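Side-chain contacts in aspartate-semialdehyde dehydrogenase (Thermus thermophilus, PDB 2YV3), which probably catalyses the NADPH-dependent reductive dephosphorylation of L-aspartyl-4-phosphate to L-aspartate-semialdehyde, an early step in the synthesis of lysine, methionine and threonine: residues T9-R14 / D310-G315; G13-K18 / T234-A239; L166-R171 / A177-A182; H170-G175 / L187-I192. All blocks are in the same frame, centred on the assembly; numbering follows the deposited sequence.

Contact 1. Residues T9-R14 / D310-G315; sequences TGAVGR and DQLLKG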
loop_
_atom_site.group_PDB
_atom_site.type_symbol
_atom_site.label_atom_id
_atom_site.label_comp_id
_atom_site.label_asym_id
_atom_site.label_seq_id
_atom_site.Cartn_x
_atom_site.Cartn_y
_atom_site.Cartn_z
ATOM N N THR A 9 -10.285 14.309 25.179
ATOM C CA THR A 9 -8.970 14.694 24.645
ATOM C C THR A 9 -8.231 13.853 23.587
ATOM O O THR A 9 -7.114 14.195 23.180
ATOM C CB THR A 9 -8.022 14.935 25.817
ATOM O OG1 THR A 9 -7.634 13.686 26.390
ATOM C CG2 THR A 9 -8.735 15.750 26.891
ATOM N N GLY A 10 -8.848 12.772 23.129
ATOM C CA GLY A 10 -8.215 11.929 22.127
ATOM C C GLY A 10 -8.525 12.350 20.700
ATOM O O GLY A 10 -9.278 13.301 20.467
ATOM N N ALA A 11 -7.948 11.635 19.738
ATOM C CA ALA A 11 -8.171 11.940 18.332
ATOM C C ALA A 11 -9.648 11.760 17.981
ATOM O O ALA A 11 -10.280 12.640 17.427
ATOM C CB ALA A 11 -7.313 11.042 17.477
ATOM N N VAL A 12 -10.196 10.608 18.313
ATOM C CA VAL A 12 -11.596 10.349 18.052
ATOM C C VAL A 12 -12.438 11.305 18.915
ATOM O O VAL A 12 -13.263 12.067 18.396
ATOM C CB VAL A 12 -11.947 8.867 18.387
ATOM C CG1 VAL A 12 -13.443 8.630 18.278
ATOM C CG2 VAL A 12 -11.187 7.936 17.454
ATOM N N GLY A 13 -12.222 11.259 20.230
ATOM C CA GLY A 13 -12.960 12.122 21.143
ATOM C C GLY A 13 -13.009 13.570 20.691
ATOM O O GLY A 13 -14.043 14.247 20.773
ATOM N N ARG A 14 -11.870 14.061 20.212
ATOM C CA ARG A 14 -11.804 15.427 19.714
ATOM C C ARG A 14 -12.610 15.581 18.430
ATOM O O ARG A 14 -13.268 16.599 18.241
ATOM C CB ARG A 14 -10.358 15.858 19.489
ATOM C CG ARG A 14 -9.819 16.704 20.614
ATOM C CD ARG A 14 -8.441 17.225 20.288
ATOM N NE ARG A 14 -8.075 18.311 21.190
ATOM C CZ ARG A 14 -7.954 18.188 22.508
ATOM N NH1 ARG A 14 -8.166 17.013 23.088
ATOM N NH2 ARG A 14 -7.625 19.244 23.249
ATOM N N ASP A 310 -11.867 8.801 5.561
ATOM C CA ASP A 310 -11.147 9.468 6.635
ATOM C C ASP A 310 -11.170 8.529 7.823
ATOM O O ASP A 310 -12.229 8.046 8.219
ATOM C CB ASP A 310 -11.801 10.796 7.009
ATOM C CG ASP A 310 -11.043 11.521 8.107
ATOM O OD1 ASP A 310 -10.193 12.394 7.804
ATOM O OD2 ASP A 310 -11.282 11.197 9.287
ATOM N N GLN A 311 -9.993 8.280 8.386
ATOM C CA GLN A 311 -9.841 7.364 9.513
ATOM C C GLN A 311 -10.386 7.867 10.862
ATOM O O GLN A 311 -10.854 7.073 11.672
ATOM C CB GLN A 311 -8.366 6.981 9.625
ATOM C CG GLN A 311 -8.061 5.874 10.601
ATOM C CD GLN A 311 -7.936 6.365 12.022
ATOM O OE1 GLN A 311 -7.504 7.501 12.265
ATOM N NE2 GLN A 311 -8.292 5.508 12.982
ATOM N N LEU A 312 -10.343 9.170 11.115
ATOM C CA LEU A 312 -10.882 9.681 12.367
ATOM C C LEU A 312 -12.376 9.913 12.270
ATOM O O LEU A 312 -13.042 10.143 13.269
ATOM C CB LEU A 312 -10.198 10.984 12.772
ATOM C CG LEU A 312 -9.258 10.778 13.960
ATOM C CD1 LEU A 312 -8.659 12.094 14.374
ATOM C CD2 LEU A 312 -10.032 10.167 15.123
ATOM N N LEU A 313 -12.901 9.856 11.056
ATOM C CA LEU A 313 -14.322 10.066 10.858
ATOM C C LEU A 313 -15.056 8.735 10.837
ATOM O O LEU A 313 -16.251 8.674 11.098
ATOM C CB LEU A 313 -14.571 10.868 9.571
ATOM C CG LEU A 313 -14.304 12.377 9.677
ATOM C CD1 LEU A 313 -14.811 13.069 8.440
ATOM C CD2 LEU A 313 -15.018 12.946 10.865
ATOM N N LYS A 314 -14.336 7.664 10.523
ATOM C CA LYS A 314 -14.937 6.334 10.530
ATOM C C LYS A 314 -14.523 5.741 11.880
ATOM O O LYS A 314 -13.972 4.646 12.027
ATOM C CB LYS A 314 -14.475 5.521 9.321
ATOM C CG LYS A 314 -14.977 6.144 7.992
ATOM C CD LYS A 314 -16.445 6.624 8.071
ATOM C CE LYS A 314 -17.415 5.457 7.892
ATOM N NZ LYS A 314 -18.847 5.735 8.252
ATOM N N GLY A 315 -14.796 6.583 12.861
ATOM C CA GLY A 315 -14.574 6.323 14.254
ATOM C C GLY A 315 -15.732 7.148 14.778
ATOM O O GLY A 315 -16.757 6.599 15.209
#
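Leu-312 makes most of the apolar contact here, reaching with both of its methyls for the first turn of the helix that begins at Ala-11. Leu-312 CD1 lies 3.5 Å from Ala-11 CB. Leu-312 CD2 takes the next position along and meets Val-12 CG2 at 3.4 Å, the two side chains meeting at a slant. That methyl of Val-12 is the branch beside its own backbone N, because CG1 stands anti to that N (chi1 173°). Val-12 CG1 looks toward Gly-315 instead, with 4.4 Å to Gly-315 C, a loose touch.

The second kind of contact is side chain on backbone: Leu-312 CD2 also lies over the peptide joining Ala-11 to Val-12, near Val-12 N, so the leucine sits on main chain as well as on methyls. Gly-10 and Gly-13 belong to the glycine-rich turn of a Rossmann fold, where strand 3-6 passes into helix 11-22; Gly-10 is the N-cap, and Thr-9 to Val-12 are predicted to bind NADP(+), as is Gln-311 on the other side of the contact.

Polar bonds serve each segment separately. Gly-10 O accepts from Arg-14 N at 2.7 Å, closing the first helical turn. Across from it, Asp-310 OD2 caps the turn leading into helix 313-316, accepting weakly from Leu-312 N at 2.9 Å and from Leu-313 N at 2.7 Å. Two backbone N-H groups thus share a single carboxylate oxygen, each at a bent angle. Gln-311 OE1 is hydrogen-bonded to Ser-155 OG, another predicted NADP(+) residue.

Contact 2. Residues G13-K18 / T234-A239; sequences GREILK and TLRAHA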
loop_
_atom_site.group_PDB
_atom_site.type_symbol
_atom_site.label_atom_id
_atom_site.label_comp_id
_atom_site.label_asym_id
_atom_site.label_seq_id
_atom_site.Cartn_x
_atom_site.Cartn_y
_atom_site.Cartn_z
ATOM N N GLY A 13 -12.222 11.259 20.230
ATOM C CA GLY A 13 -12.960 12.122 21.143
ATOM C C GLY A 13 -13.009 13.570 20.691
ATOM O O GLY A 13 -14.043 14.247 20.773
ATOM N N ARG A 14 -11.870 14.061 20.212
ATOM C CA ARG A 14 -11.804 15.427 19.714
ATOM C C ARG A 14 -12.610 15.581 18.430
ATOM O O ARG A 14 -13.268 16.599 18.241
ATOM C CB ARG A 14 -10.358 15.858 19.489
ATOM C CG ARG A 14 -9.819 16.704 20.614
ATOM C CD ARG A 14 -8.441 17.225 20.288
ATOM N NE ARG A 14 -8.075 18.311 21.190
ATOM C CZ ARG A 14 -7.954 18.188 22.508
ATOM N NH1 ARG A 14 -8.166 17.013 23.088
ATOM N NH2 ARG A 14 -7.625 19.244 23.249
ATOM N N GLU A 15 -12.561 14.596 17.538
ATOM C CA GLU A 15 -13.359 14.711 16.327
ATOM C C GLU A 15 -14.813 14.504 16.744
ATOM O O GLU A 15 -15.721 15.119 16.197
ATOM C CB GLU A 15 -12.944 13.679 15.260
ATOM C CG GLU A 15 -11.499 13.813 14.741
ATOM C CD GLU A 15 -11.067 15.255 14.395
ATOM O OE1 GLU A 15 -10.063 15.427 13.661
ATOM O OE2 GLU A 15 -11.716 16.215 14.858
ATOM N N ILE A 16 -15.029 13.652 17.737
ATOM C CA ILE A 16 -16.378 13.409 18.218
ATOM C C ILE A 16 -17.102 14.705 18.595
ATOM O O ILE A 16 -18.324 14.761 18.528
ATOM C CB ILE A 16 -16.385 12.455 19.432
ATOM C CG1 ILE A 16 -15.820 11.095 19.022
ATOM C CG2 ILE A 16 -17.791 12.273 19.942
ATOM C CD1 ILE A 16 -15.776 10.075 20.129
ATOM N N LEU A 17 -16.373 15.750 18.984
ATOM C CA LEU A 17 -17.046 17.000 19.333
ATOM C C LEU A 17 -17.496 17.717 18.074
ATOM O O LEU A 17 -18.652 18.132 17.971
ATOM C CB LEU A 17 -16.146 17.924 20.183
ATOM C CG LEU A 17 -15.339 19.180 19.754
ATOM C CD1 LEU A 17 -14.214 18.811 18.805
ATOM C CD2 LEU A 17 -16.244 20.239 19.134
ATOM N N LYS A 18 -16.604 17.836 17.098
ATOM C CA LYS A 18 -16.968 18.537 15.881
ATOM C C LYS A 18 -18.031 17.901 14.982
ATOM O O LYS A 18 -18.926 18.610 14.530
ATOM C CB LYS A 18 -15.724 18.904 15.070
ATOM C CG LYS A 18 -14.832 17.775 14.695
ATOM C CD LYS A 18 -13.615 18.326 13.969
ATOM C CE LYS A 18 -12.765 19.245 14.840
ATOM N NZ LYS A 18 -11.985 18.494 15.864
ATOM N N THR A 234 1.132 8.721 6.149
ATOM C CA THR A 234 -0.031 9.528 5.857
ATOM C C THR A 234 -0.673 9.973 7.164
ATOM O O THR A 234 -0.704 9.233 8.131
ATOM C CB THR A 234 -1.006 8.748 4.980
ATOM O OG1 THR A 234 -0.328 8.372 3.781
ATOM C CG2 THR A 234 -2.167 9.609 4.571
ATOM N N LEU A 235 -1.148 11.209 7.195
ATOM C CA LEU A 235 -1.767 11.759 8.385
ATOM C C LEU A 235 -2.992 10.995 8.853
ATOM O O LEU A 235 -2.882 10.106 9.678
ATOM C CB LEU A 235 -2.166 13.224 8.168
ATOM C CG LEU A 235 -1.144 14.355 8.245
ATOM C CD1 LEU A 235 -0.213 14.086 9.426
ATOM C CD2 LEU A 235 -0.374 14.470 6.965
ATOM N N ARG A 236 -4.159 11.334 8.305
ATOM C CA ARG A 236 -5.414 10.724 8.743
ATOM C C ARG A 236 -6.282 9.869 7.817
ATOM O O ARG A 236 -7.366 9.471 8.239
ATOM C CB ARG A 236 -6.297 11.826 9.359
ATOM C CG ARG A 236 -6.170 13.204 8.683
ATOM C CD ARG A 236 -6.976 14.255 9.432
ATOM N NE ARG A 236 -8.399 13.926 9.464
ATOM C CZ ARG A 236 -9.264 14.401 10.354
ATOM N NH1 ARG A 236 -8.861 15.232 11.312
ATOM N NH2 ARG A 236 -10.535 14.049 10.280
ATOM N N ALA A 237 -5.829 9.545 6.602
ATOM C CA ALA A 237 -6.664 8.751 5.679
ATOM C C ALA A 237 -6.265 7.293 5.375
ATOM O O ALA A 237 -5.134 7.003 4.974
ATOM C CB ALA A 237 -6.819 9.514 4.365
ATOM N N HIS A 238 -7.203 6.369 5.530
ATOM C CA HIS A 238 -6.909 4.962 5.247
ATOM C C HIS A 238 -7.158 4.546 3.799
ATOM O O HIS A 238 -8.221 4.790 3.260
ATOM C CB HIS A 238 -7.746 4.038 6.133
ATOM C CG HIS A 238 -7.192 3.829 7.508
ATOM N ND1 HIS A 238 -7.834 3.058 8.454
ATOM C CD2 HIS A 238 -6.070 4.294 8.102
ATOM C CE1 HIS A 238 -7.134 3.059 9.572
ATOM N NE2 HIS A 238 -6.059 3.803 9.387
ATOM N N ALA A 239 -6.177 3.897 3.177
ATOM C CA ALA A 239 -6.332 3.411 1.808
ATOM C C ALA A 239 -6.359 1.878 1.795
ATOM O O ALA A 239 -5.716 1.229 2.614
ATOM C CB ALA A 239 -5.195 3.907 0.953
#
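Arg-236 and Glu-15 reach for each other from opposite directions, from backbones whose CA atoms are 11.7 Å apart, and meet only at their charged ends. From Arg-236 CB, which points toward the helix carrying Glu-15, CG and CD simply carry the chain outward, with CD extended from CA (chi2 -175°); the bend comes one bond later, at chi3 (-61°), and swings the guanidinium onto its partners. NE comes first and forms a salt bridge with Asp-310 OD1. NH2 is hydrogen-bonded elsewhere in the structure. Arg-236 NH1 goes to the helix and donates to Glu-15 OE1 at 2.6 Å, with an N-H...O angle of 143°. The oxygen sits at the edge of the guanidinium but tilted somewhat from its plane, and is itself met nearly in line with its C-O bond. One guanidinium nitrogen and one carboxylate oxygen make this bridge, not a paired, two-pronged one.

On the helix, the Glu-15 chain is kinked at chi2, and its CG packs against Leu-312. The other carboxylate oxygen, Glu-15 OE2, takes Lys-18 NZ at 2.5 Å, a salt bridge one turn along. The carboxylate therefore stands between two cations, one on each oxygen, which probably favours its charged form; Lys-18 NZ and Arg-236 NH1 are 6.4 Å apart.

Arg-236 immediately precedes strand 237-246, which carries His-238, the predicted proton acceptor. The arrangement is a salt-bridge network between domains: the first helix of the Rossmann fold on one side, the entry to a dimerisation-domain strand on the other.

Contact 3. Residues L166-R171 / A177-A182; sequences LTETHR and APKAEA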
loop_
_atom_site.group_PDB
_atom_site.type_symbol
_atom_site.label_atom_id
_atom_site.label_comp_id
_atom_site.label_asym_id
_atom_site.label_seq_id
_atom_site.Cartn_x
_atom_site.Cartn_y
_atom_site.Cartn_z
ATOM N N LEU A 166 5.008 14.042 11.820
ATOM C CA LEU A 166 5.341 15.378 11.377
ATOM C C LEU A 166 6.774 15.698 11.760
ATOM O O LEU A 166 7.620 15.987 10.908
ATOM C CB LEU A 166 4.402 16.411 12.021
ATOM C CG LEU A 166 2.891 16.320 11.767
ATOM C CD1 LEU A 166 2.191 17.310 12.668
ATOM C CD2 LEU A 166 2.563 16.574 10.287
ATOM N N THR A 167 7.024 15.650 13.061
ATOM C CA THR A 167 8.322 15.928 13.620
ATOM C C THR A 167 9.383 14.991 13.073
ATOM O O THR A 167 10.453 15.429 12.702
ATOM C CB THR A 167 8.273 15.832 15.165
ATOM O OG1 THR A 167 9.599 15.824 15.699
ATOM C CG2 THR A 167 7.567 14.574 15.596
ATOM N N GLU A 168 9.094 13.704 12.998
ATOM C CA GLU A 168 10.081 12.760 12.490
ATOM C C GLU A 168 10.462 12.966 11.031
ATOM O O GLU A 168 11.647 13.009 10.694
ATOM C CB GLU A 168 9.601 11.323 12.700
ATOM C CG GLU A 168 9.554 10.907 14.172
ATOM C CD GLU A 168 10.828 11.288 14.938
ATOM O OE1 GLU A 168 10.849 12.387 15.546
ATOM O OE2 GLU A 168 11.809 10.500 14.917
ATOM N N THR A 169 9.465 13.082 10.158
ATOM C CA THR A 169 9.747 13.283 8.746
ATOM C C THR A 169 10.554 14.573 8.643
ATOM O O THR A 169 11.314 14.777 7.698
ATOM C CB THR A 169 8.444 13.412 7.909
ATOM O OG1 THR A 169 7.555 12.331 8.217
ATOM C CG2 THR A 169 8.762 13.358 6.420
ATOM N N HIS A 170 10.398 15.427 9.649
ATOM C CA HIS A 170 11.093 16.707 9.680
ATOM C C HIS A 170 12.582 16.561 9.963
ATOM O O HIS A 170 13.432 17.137 9.271
ATOM C CB HIS A 170 10.464 17.633 10.724
ATOM C CG HIS A 170 10.674 19.086 10.431
ATOM N ND1 HIS A 170 9.711 20.045 10.672
ATOM C CD2 HIS A 170 11.729 19.740 9.887
ATOM C CE1 HIS A 170 10.164 21.226 10.288
ATOM N NE2 HIS A 170 11.387 21.067 9.807
ATOM N N ARG A 171 12.899 15.802 10.997
ATOM C CA ARG A 171 14.289 15.583 11.339
ATOM C C ARG A 171 14.939 14.761 10.221
ATOM O O ARG A 171 16.099 14.978 9.885
ATOM C CB ARG A 171 14.370 14.894 12.698
ATOM C CG ARG A 171 14.010 15.814 13.880
ATOM C CD ARG A 171 13.862 14.981 15.137
ATOM N NE ARG A 171 14.929 13.983 15.216
ATOM C CZ ARG A 171 14.819 12.805 15.825
ATOM N NH1 ARG A 171 13.681 12.470 16.417
ATOM N NH2 ARG A 171 15.846 11.957 15.836
ATOM N N ALA A 177 18.745 10.738 12.279
ATOM C CA ALA A 177 17.999 9.477 12.197
ATOM C C ALA A 177 16.705 9.531 12.982
ATOM O O ALA A 177 16.700 9.857 14.174
ATOM C CB ALA A 177 18.856 8.307 12.698
ATOM N N PRO A 178 15.583 9.204 12.317
ATOM C CA PRO A 178 14.269 9.221 12.964
ATOM C C PRO A 178 14.228 8.463 14.284
ATOM O O PRO A 178 14.751 7.362 14.402
ATOM C CB PRO A 178 13.344 8.625 11.889
ATOM C CG PRO A 178 14.276 7.802 11.028
ATOM C CD PRO A 178 15.476 8.703 10.933
ATOM N N LYS A 179 13.619 9.090 15.278
ATOM C CA LYS A 179 13.469 8.507 16.605
ATOM C C LYS A 179 12.133 7.759 16.691
ATOM O O LYS A 179 11.149 8.306 17.206
ATOM C CB LYS A 179 13.466 9.607 17.671
ATOM C CG LYS A 179 14.800 10.228 18.000
ATOM C CD LYS A 179 14.618 11.421 18.942
ATOM C CE LYS A 179 13.740 11.074 20.155
ATOM N NZ LYS A 179 13.438 12.244 21.044
ATOM N N ALA A 180 12.088 6.529 16.181
ATOM C CA ALA A 180 10.863 5.734 16.227
ATOM C C ALA A 180 10.427 5.530 17.678
ATOM O O ALA A 180 11.221 5.087 18.514
ATOM C CB ALA A 180 11.096 4.391 15.566
ATOM N N GLU A 181 9.167 5.844 17.975
ATOM C CA GLU A 181 8.660 5.703 19.335
ATOM C C GLU A 181 7.219 5.266 19.379
ATOM O O GLU A 181 6.837 4.470 20.228
ATOM C CB GLU A 181 8.720 7.029 20.088
ATOM C CG GLU A 181 9.867 7.950 19.729
ATOM C CD GLU A 181 11.016 7.872 20.713
ATOM O OE1 GLU A 181 11.530 8.954 21.081
ATOM O OE2 GLU A 181 11.402 6.739 21.106
ATOM N N ALA A 182 6.416 5.819 18.475
ATOM C CA ALA A 182 4.985 5.549 18.428
ATOM C C ALA A 182 4.587 4.389 17.530
ATOM O O ALA A 182 3.441 3.933 17.547
ATOM C CB ALA A 182 4.256 6.813 17.998
#
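Glu-168 faces the returning chain, its CG beside the backbone N and its chain bent at chi2 (-47°), which brings the carboxylate to the backbone of Lys-179. OE2 accepts from Lys-179 N; the modelled separation is too short to take literally, so the exact geometry is doubtful. The other oxygen, Glu-168 OE1, forms a salt bridge with Arg-171 NH1 at 3.0 Å, one helical turn on, although the placing of NH1 is less sure.

Next comes Thr-169, turned away from 177-182: it packs on Thr-169 of the second subunit. Helix 159-173 of the dimerisation domain thus meets its copy in the second subunit as well as its own chain, coming back after the helix ends.

Arg-171 closes the walk. A bend at chi3 (43°) lays its guanidinium beside the loop, with Pro-178 CA over one face and Lys-179 CB at the edge, in plane. The side chains of Arg-171 and Lys-179 slant past each other but are modelled too close, so the detail there is doubtful. With an alanine in place of Arg-171, Glu-168 OE1 would probably lose its charged mate and Pro-178 the flat group that faces its CA.

Contact 4. Residues H170-G175 / L187-I192; sequences HRFLHG and LPFNVI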
loop_
_atom_site.group_PDB
_atom_site.type_symbol
_atom_site.label_atom_id
_atom_site.label_comp_id
_atom_site.label_asym_id
_atom_site.label_seq_id
_atom_site.Cartn_x
_atom_site.Cartn_y
_atom_site.Cartn_z
ATOM N N HIS A 170 10.398 15.427 9.649
ATOM C CA HIS A 170 11.093 16.707 9.680
ATOM C C HIS A 170 12.582 16.561 9.963
ATOM O O HIS A 170 13.432 17.137 9.271
ATOM C CB HIS A 170 10.464 17.633 10.724
ATOM C CG HIS A 170 10.674 19.086 10.431
ATOM N ND1 HIS A 170 9.711 20.045 10.672
ATOM C CD2 HIS A 170 11.729 19.740 9.887
ATOM C CE1 HIS A 170 10.164 21.226 10.288
ATOM N NE2 HIS A 170 11.387 21.067 9.807
ATOM N N ARG A 171 12.899 15.802 10.997
ATOM C CA ARG A 171 14.289 15.583 11.339
ATOM C C ARG A 171 14.939 14.761 10.221
ATOM O O ARG A 171 16.099 14.978 9.885
ATOM C CB ARG A 171 14.370 14.894 12.698
ATOM C CG ARG A 171 14.010 15.814 13.880
ATOM C CD ARG A 171 13.862 14.981 15.137
ATOM N NE ARG A 171 14.929 13.983 15.216
ATOM C CZ ARG A 171 14.819 12.805 15.825
ATOM N NH1 ARG A 171 13.681 12.470 16.417
ATOM N NH2 ARG A 171 15.846 11.957 15.836
ATOM N N PHE A 172 14.171 13.848 9.627
ATOM C CA PHE A 172 14.657 13.033 8.505
ATOM C C PHE A 172 15.256 13.995 7.455
ATOM O O PHE A 172 16.439 13.925 7.141
ATOM C CB PHE A 172 13.498 12.233 7.871
ATOM C CG PHE A 172 13.935 11.313 6.758
ATOM C CD1 PHE A 172 14.559 10.104 7.037
ATOM C CD2 PHE A 172 13.820 11.706 5.427
ATOM C CE1 PHE A 172 15.075 9.303 6.009
ATOM C CE2 PHE A 172 14.334 10.911 4.388
ATOM C CZ PHE A 172 14.965 9.712 4.679
ATOM N N LEU A 173 14.433 14.899 6.925
ATOM C CA LEU A 173 14.896 15.870 5.936
ATOM C C LEU A 173 16.127 16.657 6.355
ATOM O O LEU A 173 16.804 17.241 5.514
ATOM C CB LEU A 173 13.780 16.857 5.600
ATOM C CG LEU A 173 12.783 16.353 4.562
ATOM C CD1 LEU A 173 13.540 16.083 3.261
ATOM C CD2 LEU A 173 12.102 15.090 5.040
ATOM N N HIS A 174 16.418 16.667 7.651
ATOM C CA HIS A 174 17.561 17.414 8.164
ATOM C C HIS A 174 18.769 16.557 8.512
ATOM O O HIS A 174 19.761 17.059 9.034
ATOM C CB HIS A 174 17.142 18.237 9.383
ATOM C CG HIS A 174 16.251 19.391 9.049
ATOM N ND1 HIS A 174 16.611 20.370 8.149
ATOM C CD2 HIS A 174 15.021 19.730 9.502
ATOM C CE1 HIS A 174 15.641 21.264 8.063
ATOM N NE2 HIS A 174 14.665 20.898 8.874
ATOM N N GLY A 175 18.674 15.263 8.231
ATOM C CA GLY A 175 19.789 14.374 8.493
ATOM C C GLY A 175 19.663 13.425 9.662
ATOM O O GLY A 175 19.915 12.230 9.504
ATOM N N LEU A 187 8.578 5.398 10.928
ATOM C CA LEU A 187 7.699 5.438 9.759
ATOM C C LEU A 187 7.979 6.484 8.681
ATOM O O LEU A 187 7.422 6.401 7.589
ATOM C CB LEU A 187 6.234 5.553 10.197
ATOM C CG LEU A 187 5.190 5.511 9.062
ATOM C CD1 LEU A 187 5.143 4.129 8.417
ATOM C CD2 LEU A 187 3.835 5.866 9.622
ATOM N N PRO A 188 8.832 7.482 8.957
ATOM C CA PRO A 188 9.056 8.450 7.871
ATOM C C PRO A 188 9.683 7.788 6.645
ATOM O O PRO A 188 10.695 7.113 6.754
ATOM C CB PRO A 188 9.962 9.491 8.520
ATOM C CG PRO A 188 9.489 9.493 9.928
ATOM C CD PRO A 188 9.344 8.009 10.232
ATOM N N PHE A 189 9.055 7.973 5.486
ATOM C CA PHE A 189 9.522 7.393 4.227
ATOM C C PHE A 189 9.681 5.888 4.298
ATOM O O PHE A 189 10.718 5.333 3.953
ATOM C CB PHE A 189 10.831 8.060 3.824
ATOM C CG PHE A 189 10.650 9.461 3.354
ATOM C CD1 PHE A 189 10.033 9.712 2.134
ATOM C CD2 PHE A 189 11.032 10.529 4.144
ATOM C CE1 PHE A 189 9.801 11.014 1.711
ATOM C CE2 PHE A 189 10.803 11.837 3.729
ATOM C CZ PHE A 189 10.186 12.078 2.510
ATOM N N ASN A 190 8.635 5.211 4.724
ATOM C CA ASN A 190 8.740 3.777 4.856
ATOM C C ASN A 190 7.381 3.146 5.107
ATOM O O ASN A 190 6.402 3.845 5.362
ATOM C CB ASN A 190 9.676 3.484 6.022
ATOM C CG ASN A 190 9.834 2.015 6.285
ATOM O OD1 ASN A 190 10.091 1.239 5.373
ATOM N ND2 ASN A 190 9.692 1.621 7.548
ATOM N N VAL A 191 7.295 1.828 5.027
ATOM C CA VAL A 191 6.020 1.209 5.318
ATOM C C VAL A 191 6.290 0.043 6.250
ATOM O O VAL A 191 7.323 -0.617 6.136
ATOM C CB VAL A 191 5.268 0.781 4.010
ATOM C CG1 VAL A 191 4.985 2.013 3.176
ATOM C CG2 VAL A 191 6.071 -0.255 3.209
ATOM N N ILE A 192 5.369 -0.189 7.182
ATOM C CA ILE A 192 5.511 -1.248 8.188
ATOM C C ILE A 192 4.427 -2.278 7.958
ATOM O O ILE A 192 3.275 -2.023 8.266
ATOM C CB ILE A 192 5.320 -0.667 9.629
ATOM C CG1 ILE A 192 6.155 0.595 9.802
ATOM C CG2 ILE A 192 5.790 -1.652 10.677
ATOM C CD1 ILE A 192 5.573 1.545 10.755
#
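The backbones stay apart, Phe-172 CA and Pro-188 CA being the closest pair at 7.3 Å, while Phe-189 adopts left-handed helical angles (phi 55°, psi 53°) and points its side chain back at the helix. Phe-172 meets it: CG stands anti to the backbone N (chi1 -177°), which sends the ring out from the last turn toward the loop. The rings meet obliquely, centroids 4.9 Å apart and planes at 41°. Their closest point is Phe-172 CD2 to Phe-189 CD2, 3.3 Å. Leu-173 adds a methyl, its CD2 lying in the plane of the Phe-189 ring at the edge, 3.7 Å from Phe-189 CE2. Cutting Phe-172 back to an alanine would probably strip one side of the Phe-189 ring of its aromatic neighbour and let that ring turn more freely.

The helix ends just beyond, where Gly-175 takes a positive phi and its N donates to Phe-172 O at 2.8 Å. Around this pair, Pro-188 and Phe-189 pack on Thr-169 earlier in helix 159-173, Leu-173 touches Leu-166 of the second subunit, and Phe-189 rests on Thr-234 and Leu-235 of that subunit, just ahead of its strand 237-246.

In the fold
Contacts 1 and 2 both set out from helix 11-22, the first helix of the nucleotide-binding domain. The chain then runs through that domain and into the dimerisation domain before contact 2 closes its loop at 234-239; contact 1 closes a longer one at 310-315, near the C terminus. Together they tie the two domains at neighbouring points, their centres 4 Å apart. Well inside both loops, helix 159-173 starts two short ones: contact 3 returns at 177-182, contact 4 at 187-192. This local pair folds the loop after the helix against its outer end. It lies about 20 to 24 Å from the first pair, between centres. Contacts 2, 3 and 4 also touch the second subunit.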